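Local coordinates for protein putative hexose oxidase (Nonomuraea sp. ATCC 39727, PDB 5AWV) that probably oxidises a hexose on glycopeptide antibiotics such as teicoplanin, using a covalently attached FAD cofactor, at residues 252-257 against 310-315; 134-139 against 349-354. All coordinates share one frame; numbering follows the deposited sequence.

Contact 1 (252-257 against 310-315); sequences TSTVTF and MMPIQV
Ser253 and Ile313 face each other as a hydrogen-bonded pair of two antiparallel strands: Ser253 N gives to Ile313 O at 3.0 Å, and Ile313 N returns a bond to Ser253 O at 2.7 Å. Val255 and Met311 repeat the exchange, with Met311 N 2.8 Å from Val255 O. Val255, Met311 and Ile313 form an apolar cluster on the face they share with Ser253. Val255 CG2 touches both Met311 CE and Ile313 CD1, each at 4.2 Å; the methionine chain runs straight to its sulfur, then bends (chi3 81°) to bring CE over. Beyond this cluster, Phe257 turns the edge of its ring to Met311, CE2 lying 4.1 Å from CB. On the face of Thr254, the threonine splits its branches: CG2 meets Met310 SD at 3.9 Å, while OG1 lies against Pro312, 3.6 Å from its CA and close to CB as well. That hydroxyl is hydrogen-bonded to the backbone of the bound peptide, which also packs on Pro312, so this face meets the ligand. Further out, helix 322-334 lies against Met311 and Ile313, and Thr252 OG1 is fixed by Ile346 O and Gln348 NE2 of strand 340-349. The ladder belongs to the large antiparallel sheet, backed by helices, that forms the substrate domain in FAD-linked oxidases of the berberine bridge enzyme type.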
ATOM      1  N   THR A 252      15.800  14.007 -12.222  1.00 17.19           N
ATOM      2  CA  THR A 252      14.771  14.569 -11.367  1.00 19.48           C
ATOM      3  C   THR A 252      14.770  16.114 -11.331  1.00 19.97           C
ATOM      4  O   THR A 252      15.818  16.752 -11.451  1.00 19.90           O
ATOM      5  CB  THR A 252      14.902  14.043  -9.939  1.00 20.51           C
ATOM      6  OG1 THR A 252      16.136  14.506  -9.362  1.00 25.40           O
ATOM      7  CG2 THR A 252      14.896  12.454  -9.919  1.00 21.53           C
ATOM      8  N   SER A 253      13.600  16.686 -11.161  1.00 18.51           N
ATOM      9  CA  SER A 253      13.457  18.084 -10.921  1.00 21.94           C
ATOM     10  C   SER A 253      12.181  18.339 -10.185  1.00 23.57           C
ATOM     11  O   SER A 253      11.223  17.604 -10.392  1.00 24.87           O
ATOM     12  CB  SER A 253      13.402  18.766 -12.318  1.00 27.79           C
ATOM     13  OG  SER A 253      13.191  20.167 -12.216  1.00 30.76           O
ATOM     14  N   THR A 254      12.115  19.370  -9.359  1.00 20.08           N
ATOM     15  CA  THR A 254      10.822  19.831  -8.799  1.00 21.54           C
ATOM     16  C   THR A 254      10.607  21.277  -9.212  1.00 25.11           C
ATOM     17  O   THR A 254      11.448  22.112  -8.914  1.00 25.25           O
ATOM     18  CB  THR A 254      10.860  19.661  -7.274  1.00 23.64           C
ATOM     19  OG1 THR A 254      11.068  18.266  -6.951  1.00 25.08           O
ATOM     20  CG2 THR A 254       9.633  20.227  -6.574  1.00 20.71           C
ATOM     21  N   VAL A 255       9.525  21.563  -9.941  1.00 22.39           N
ATOM     22  CA  VAL A 255       9.125  22.916 -10.294  1.00 21.60           C
ATOM     23  C   VAL A 255       8.332  23.439  -9.070  1.00 22.76           C
ATOM     24  O   VAL A 255       7.426  22.720  -8.521  1.00 18.49           O
ATOM     25  CB  VAL A 255       8.181  22.935 -11.510  1.00 22.14           C
ATOM     26  CG1 VAL A 255       7.665  24.339 -11.839  1.00 23.09           C
ATOM     27  CG2 VAL A 255       8.813  22.349 -12.730  1.00 25.34           C
ATOM     28  N   THR A 256       8.655  24.639  -8.574  1.00 18.06           N
ATOM     29  CA  THR A 256       7.909  25.228  -7.463  1.00 20.21           C
ATOM     30  C   THR A 256       7.027  26.349  -7.951  1.00 21.43           C
ATOM     31  O   THR A 256       7.418  27.075  -8.840  1.00 23.94           O
ATOM     32  CB  THR A 256       8.923  25.676  -6.387  1.00 25.19           C
ATOM     33  OG1 THR A 256       9.694  24.522  -5.983  1.00 27.89           O
ATOM     34  CG2 THR A 256       8.219  26.113  -5.189  1.00 29.39           C
ATOM     35  N   PHE A 257       5.838  26.511  -7.409  1.00 19.57           N
ATOM     36  CA  PHE A 257       4.969  27.583  -7.763  1.00 21.10           C
ATOM     37  C   PHE A 257       4.748  28.414  -6.545  1.00 25.76           C
ATOM     38  O   PHE A 257       4.843  27.921  -5.431  1.00 27.43           O
ATOM     39  CB  PHE A 257       3.628  27.053  -8.247  1.00 21.23           C
ATOM     40  CG  PHE A 257       3.768  26.106  -9.398  1.00 21.92           C
ATOM     41  CD1 PHE A 257       3.834  26.571 -10.676  1.00 23.51           C
ATOM     42  CD2 PHE A 257       3.868  24.746  -9.183  1.00 22.30           C
ATOM     43  CE1 PHE A 257       3.974  25.691 -11.738  1.00 25.00           C
ATOM     44  CE2 PHE A 257       4.009  23.866 -10.244  1.00 21.69           C
ATOM     45  CZ  PHE A 257       4.041  24.341 -11.530  1.00 21.75           C
ATOM     46  N   MET A 310       3.929  22.532  -5.719  1.00 19.56           N
ATOM     47  CA  MET A 310       5.099  22.079  -6.410  1.00 20.76           C
ATOM     48  C   MET A 310       4.809  20.841  -7.270  1.00 19.29           C
ATOM     49  O   MET A 310       3.779  20.225  -7.114  1.00 17.24           O
ATOM     50  CB  MET A 310       6.165  21.761  -5.405  1.00 23.99           C
ATOM     51  CG  MET A 310       5.731  20.787  -4.360  1.00 30.05           C
ATOM     52  SD  MET A 310       7.206  20.239  -3.512  1.00 36.49           S
ATOM     53  CE  MET A 310       6.323  19.468  -2.191  1.00 36.76           C
ATOM     54  N   MET A 311       5.747  20.482  -8.125  1.00 18.86           N
ATOM     55  CA  MET A 311       5.570  19.388  -9.085  1.00 18.31           C
ATOM     56  C   MET A 311       6.869  18.662  -9.206  1.00 16.09           C
ATOM     57  O   MET A 311       7.726  19.020 -10.024  1.00 16.72           O
ATOM     58  CB  MET A 311       5.036  19.885 -10.421  1.00 19.97           C
ATOM     59  CG  MET A 311       4.751  18.783 -11.400  1.00 21.60           C
ATOM     60  SD  MET A 311       4.090  19.310 -12.995  1.00 25.56           S
ATOM     61  CE  MET A 311       5.619  19.794 -13.798  1.00 27.77           C
ATOM     62  N   PRO A 312       7.068  17.659  -8.362  1.00 17.17           N
ATOM     63  CA  PRO A 312       8.242  16.817  -8.607  1.00 17.41           C
ATOM     64  C   PRO A 312       8.076  16.030  -9.916  1.00 16.66           C
ATOM     65  O   PRO A 312       6.922  15.610 -10.285  1.00 14.90           O
ATOM     66  CB  PRO A 312       8.282  15.859  -7.373  1.00 19.61           C
ATOM     67  CG  PRO A 312       7.311  16.468  -6.423  1.00 21.08           C
ATOM     68  CD  PRO A 312       6.346  17.315  -7.140  1.00 18.97           C
ATOM     69  N   ILE A 313       9.180  15.811 -10.593  1.00 15.17           N
ATOM     70  CA  ILE A 313       9.220  15.053 -11.822  1.00 16.63           C
ATOM     71  C   ILE A 313      10.418  14.110 -11.786  1.00 16.59           C
ATOM     72  O   ILE A 313      11.524  14.478 -11.315  1.00 17.76           O
ATOM     73  CB  ILE A 313       9.406  15.980 -13.034  1.00 18.37           C
ATOM     74  CG1 ILE A 313       8.448  17.151 -12.945  1.00 21.35           C
ATOM     75  CG2 ILE A 313       9.315  15.238 -14.356  1.00 17.94           C
ATOM     76  CD1 ILE A 313       8.888  18.285 -13.844  1.00 21.27           C
ATOM     77  N   GLN A 314      10.250  12.933 -12.364  1.00 14.85           N
ATOM     78  CA  GLN A 314      11.396  12.097 -12.635  1.00 15.86           C
ATOM     79  C   GLN A 314      11.296  11.404 -13.928  1.00 15.81           C
ATOM     80  O   GLN A 314      10.182  11.039 -14.381  1.00 14.07           O
ATOM     81  CB  GLN A 314      11.561  11.104 -11.486  1.00 18.90           C
ATOM     82  CG  GLN A 314      10.418  10.201 -11.286  1.00 22.58           C
ATOM     83  CD  GLN A 314      10.637   9.172 -10.115  1.00 26.51           C
ATOM     84  OE1 GLN A 314      10.714   7.982 -10.338  1.00 25.28           O
ATOM     85  NE2 GLN A 314      10.733   9.660  -8.941  1.00 29.20           N
ATOM     86  N   VAL A 315      12.432  11.156 -14.543  1.00 14.65           N
ATOM     87  CA  VAL A 315      12.473  10.420 -15.788  1.00 15.87           C
ATOM     88  C   VAL A 315      13.592   9.420 -15.730  1.00 17.83           C
ATOM     89  O   VAL A 315      14.653   9.710 -15.178  1.00 16.78           O
ATOM     90  CB  VAL A 315      12.755  11.390 -16.961  1.00 17.81           C
ATOM     91  CG1 VAL A 315      12.668  10.723 -18.321  1.00 17.43           C
ATOM     92  CG2 VAL A 315      11.721  12.482 -16.901  1.00 22.65           C
TER

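Contact 2 (134-139 against 349-354); sequences VYEKLY and RWLAST
Tyr139 and Trp350 both set CG anti to the backbone N (chi1 -172° and -175°), and the two side chains run alongside each other, pointing opposite ways, so that indole edge meets phenol face. Trp350 CD1 stands 3.5 Å above the plane of the Tyr139 ring, over its centre. The phenol and the five-membered ring form a T-shaped stack, their centroids 4.7 Å apart and their planes at 70°. Leu351 CD1 enters beside this pair, 3.9 Å from Tyr139 CD2, and also presses on the helix backbone, 3.6 Å from Tyr135 O. Both loop residues are central to a type II turn from Arg349 to Ala352, which presents their side chains to the helix together. Tyr135 leans its CB on the same leucine methyl, while its hydroxyl is held by Gly149 O on the flavin side.

Polar links across the contact pass through water. One water joins Tyr139 OH and Trp350 O, each at 2.7 Å. Another donates to Leu351 O at 2.8 Å and, weakly, to Glu136 OE2 at 2.9 Å; the bent glutamate chain carries its carboxylate toward the turn. Asn44 of the second subunit also donates to Trp350 O, and Pro40 O of that subunit weakly engages Tyr139 OH, placing the contact at a subunit interface. No direct hydrogen bond joins helix and turn, so aromatic and aliphatic packing carries their attachment, with the polar ends linked through water.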
ATOM      1  N   VAL A 134      11.378  -4.357   0.642  1.00 14.45           N
ATOM      2  CA  VAL A 134      11.252  -5.053  -0.577  1.00 13.01           C
ATOM      3  C   VAL A 134      12.148  -4.438  -1.622  1.00 13.87           C
ATOM      4  O   VAL A 134      12.827  -5.163  -2.368  1.00 15.49           O
ATOM      5  CB  VAL A 134       9.788  -5.037  -1.109  1.00 14.30           C
ATOM      6  CG1 VAL A 134       9.682  -5.547  -2.540  1.00 15.59           C
ATOM      7  CG2 VAL A 134       8.813  -5.813  -0.201  1.00 15.98           C
ATOM      8  N   TYR A 135      12.077  -3.138  -1.792  1.00 12.24           N
ATOM      9  CA  TYR A 135      12.867  -2.527  -2.847  1.00 12.68           C
ATOM     10  C   TYR A 135      14.368  -2.756  -2.679  1.00 13.27           C
ATOM     11  O   TYR A 135      15.062  -3.050  -3.630  1.00 13.91           O
ATOM     12  CB  TYR A 135      12.585  -1.040  -2.952  1.00 15.02           C
ATOM     13  CG  TYR A 135      11.163  -0.626  -3.303  1.00 15.40           C
ATOM     14  CD1 TYR A 135      10.418  -1.338  -4.243  1.00 16.24           C
ATOM     15  CD2 TYR A 135      10.600   0.519  -2.751  1.00 16.52           C
ATOM     16  CE1 TYR A 135       9.134  -0.980  -4.570  1.00 16.33           C
ATOM     17  CE2 TYR A 135       9.322   0.918  -3.122  1.00 15.47           C
ATOM     18  CZ  TYR A 135       8.593   0.158  -4.008  1.00 16.86           C
ATOM     19  OH  TYR A 135       7.300   0.454  -4.341  1.00 17.47           O
ATOM     20  N   GLU A 136      14.854  -2.567  -1.484  1.00 14.12           N
ATOM     21  CA  GLU A 136      16.239  -2.748  -1.200  1.00 16.61           C
ATOM     22  C   GLU A 136      16.713  -4.189  -1.476  1.00 17.09           C
ATOM     23  O   GLU A 136      17.753  -4.364  -2.076  1.00 14.62           O
ATOM     24  CB  GLU A 136      16.458  -2.305   0.256  1.00 20.84           C
ATOM     25  CG  GLU A 136      17.823  -1.864   0.589  1.00 33.84           C
ATOM     26  CD  GLU A 136      18.186  -0.534  -0.149  1.00 36.07           C
ATOM     27  OE1 GLU A 136      19.006  -0.712  -1.069  1.00 37.97           O
ATOM     28  OE2 GLU A 136      17.598   0.576   0.152  1.00 38.24           O
ATOM     29  N   LYS A 137      16.004  -5.193  -0.932  1.00 15.03           N
ATOM     30  CA  LYS A 137      16.397  -6.545  -1.136  1.00 15.48           C
ATOM     31  C   LYS A 137      16.283  -7.046  -2.558  1.00 12.94           C
ATOM     32  O   LYS A 137      17.124  -7.801  -3.037  1.00 13.38           O
ATOM     33  CB  LYS A 137      15.547  -7.424  -0.243  1.00 17.72           C
ATOM     34  CG  LYS A 137      15.808  -8.905  -0.299  1.00 23.22           C
ATOM     35  CD  LYS A 137      17.107  -9.387   0.301  1.00 27.91           C
ATOM     36  CE  LYS A 137      17.202 -10.955   0.245  1.00 31.17           C
ATOM     37  NZ  LYS A 137      16.493 -11.569   1.412  1.00 32.28           N
ATOM     38  N   LEU A 138      15.203  -6.711  -3.226  1.00 12.78           N
ATOM     39  CA  LEU A 138      15.045  -7.070  -4.643  1.00 12.73           C
ATOM     40  C   LEU A 138      16.181  -6.446  -5.488  1.00 13.68           C
ATOM     41  O   LEU A 138      16.709  -7.110  -6.408  1.00 13.88           O
ATOM     42  CB  LEU A 138      13.680  -6.656  -5.154  1.00 12.70           C
ATOM     43  CG  LEU A 138      12.434  -7.440  -4.681  1.00 12.58           C
ATOM     44  CD1 LEU A 138      11.157  -7.001  -5.491  1.00 14.12           C
ATOM     45  CD2 LEU A 138      12.556  -8.952  -4.923  1.00 14.10           C
ATOM     46  N   TYR A 139      16.536  -5.208  -5.191  1.00 12.02           N
ATOM     47  CA  TYR A 139      17.600  -4.532  -5.901  1.00 14.14           C
ATOM     48  C   TYR A 139      18.997  -5.108  -5.643  1.00 14.98           C
ATOM     49  O   TYR A 139      19.697  -5.498  -6.623  1.00 14.02           O
ATOM     50  CB  TYR A 139      17.627  -3.075  -5.514  1.00 15.78           C
ATOM     51  CG  TYR A 139      18.592  -2.192  -6.326  1.00 16.70           C
ATOM     52  CD1 TYR A 139      18.686  -2.324  -7.693  1.00 18.86           C
ATOM     53  CD2 TYR A 139      19.498  -1.323  -5.701  1.00 18.20           C
ATOM     54  CE1 TYR A 139      19.517  -1.519  -8.437  1.00 17.97           C
ATOM     55  CE2 TYR A 139      20.387  -0.540  -6.455  1.00 17.74           C
ATOM     56  CZ  TYR A 139      20.342  -0.610  -7.830  1.00 17.91           C
ATOM     57  OH  TYR A 139      21.152   0.171  -8.671  1.00 20.33           O
ATOM     58  N   ARG A 349      20.959   8.135  -8.543  1.00 21.02           N
ATOM     59  CA  ARG A 349      21.010   6.720  -8.686  1.00 20.32           C
ATOM     60  C   ARG A 349      19.766   6.092  -8.021  1.00 17.38           C
ATOM     61  O   ARG A 349      19.252   6.614  -7.055  1.00 16.35           O
ATOM     62  CB  ARG A 349      22.250   6.137  -8.015  1.00 24.87           C
ATOM     63  CG  ARG A 349      23.596   6.686  -8.484  1.00 26.35           C
ATOM     64  CD  ARG A 349      24.702   5.824  -7.832  1.00 28.45           C
ATOM     65  NE  ARG A 349      24.646   5.794  -6.354  1.00 27.86           N
ATOM     66  CZ  ARG A 349      25.141   6.724  -5.541  1.00 26.78           C
ATOM     67  NH1 ARG A 349      25.706   7.832  -6.012  1.00 29.49           N
ATOM     68  NH2 ARG A 349      24.993   6.600  -4.243  1.00 26.71           N
ATOM     69  N   TRP A 350      19.369   4.947  -8.514  1.00 17.52           N
ATOM     70  CA  TRP A 350      18.294   4.201  -7.918  1.00 19.75           C
ATOM     71  C   TRP A 350      18.620   3.858  -6.462  1.00 19.35           C
ATOM     72  O   TRP A 350      19.729   3.372  -6.144  1.00 20.08           O
ATOM     73  CB  TRP A 350      18.082   2.935  -8.715  1.00 20.20           C
ATOM     74  CG  TRP A 350      16.918   2.147  -8.266  1.00 19.44           C
ATOM     75  CD1 TRP A 350      16.901   0.954  -7.532  1.00 18.75           C
ATOM     76  CD2 TRP A 350      15.593   2.479  -8.524  1.00 20.59           C
ATOM     77  NE1 TRP A 350      15.595   0.532  -7.341  1.00 20.90           N
ATOM     78  CE2 TRP A 350      14.772   1.483  -7.893  1.00 21.61           C
ATOM     79  CE3 TRP A 350      14.995   3.578  -9.124  1.00 22.66           C
ATOM     80  CZ2 TRP A 350      13.389   1.530  -7.931  1.00 25.95           C
ATOM     81  CZ3 TRP A 350      13.600   3.608  -9.178  1.00 24.55           C
ATOM     82  CH2 TRP A 350      12.823   2.615  -8.569  1.00 26.70           C
ATOM     83  N   LEU A 351      17.653   4.154  -5.605  1.00 19.14           N
ATOM     84  CA  LEU A 351      17.698   3.976  -4.195  1.00 21.90           C
ATOM     85  C   LEU A 351      18.937   4.574  -3.544  1.00 24.38           C
ATOM     86  O   LEU A 351      19.431   4.051  -2.538  1.00 22.34           O
ATOM     87  CB  LEU A 351      17.573   2.489  -3.812  1.00 21.70           C
ATOM     88  CG  LEU A 351      16.257   1.779  -4.144  1.00 22.51           C
ATOM     89  CD1 LEU A 351      16.426   0.296  -3.944  1.00 24.50           C
ATOM     90  CD2 LEU A 351      15.098   2.345  -3.349  1.00 24.92           C
ATOM     91  N   ALA A 352      19.413   5.675  -4.074  1.00 23.72           N
ATOM     92  CA  ALA A 352      20.533   6.355  -3.412  1.00 29.46           C
ATOM     93  C   ALA A 352      20.254   6.803  -1.993  1.00 31.38           C
ATOM     94  O   ALA A 352      21.173   6.816  -1.226  1.00 32.83           O
ATOM     95  CB  ALA A 352      21.068   7.524  -4.227  1.00 29.62           C
ATOM     96  N   SER A 353      19.034   7.096  -1.598  1.00 33.20           N
ATOM     97  CA  SER A 353      18.701   7.228  -0.127  1.00 41.37           C
ATOM     98  C   SER A 353      17.603   6.241   0.146  1.00 48.67           C
ATOM     99  O   SER A 353      16.831   5.934  -0.772  1.00 53.19           O
ATOM    100  CB  SER A 353      18.250   8.637   0.223  1.00 46.17           C
ATOM    101  OG  SER A 353      17.560   9.183  -0.893  1.00 52.28           O
ATOM    102  N   THR A 354      17.537   5.694   1.369  1.00 64.18           N
ATOM    103  CA  THR A 354      16.503   4.646   1.679  1.00 69.20           C
ATOM    104  C   THR A 354      15.167   5.331   1.918  1.00 69.42           C
ATOM    105  O   THR A 354      15.151   6.372   2.609  1.00 63.77           O
ATOM    106  CB  THR A 354      16.820   3.738   2.905  1.00 69.45           C
ATOM    107  OG1 THR A 354      18.219   3.509   2.994  1.00 71.00           O
ATOM    108  CG2 THR A 354      16.109   2.355   2.798  1.00 71.06           C
TER
HETATM  109  O   HOH W   1      19.933   2.257  -0.411  1.00 40.73           O
HETATM  110  O   HOH W   2      21.790   2.586  -7.614  1.00 18.92           O

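In the fold
Along the chain the order is 134-139, 252-257, 310-315 and 349-354, so both strands of contact 1 fall between the two halves of contact 2. The centres lie 21 Å apart, yet the nearest atoms approach to about 5 Å without touching. Strand 340-349 relates them: it flanks strand 249-257 at the border of the seven-stranded sheet, and its end runs into the turn of contact 2, where Trp350 is hydrogen-bonded through its backbone to Ala248. Contact 1 is internal to the sheet that meets the bound peptide, whereas contact 2 ties the sheet's margin to helix 131-142 of the FAD-binding domain, joining the cofactor-bearing and substrate-facing parts.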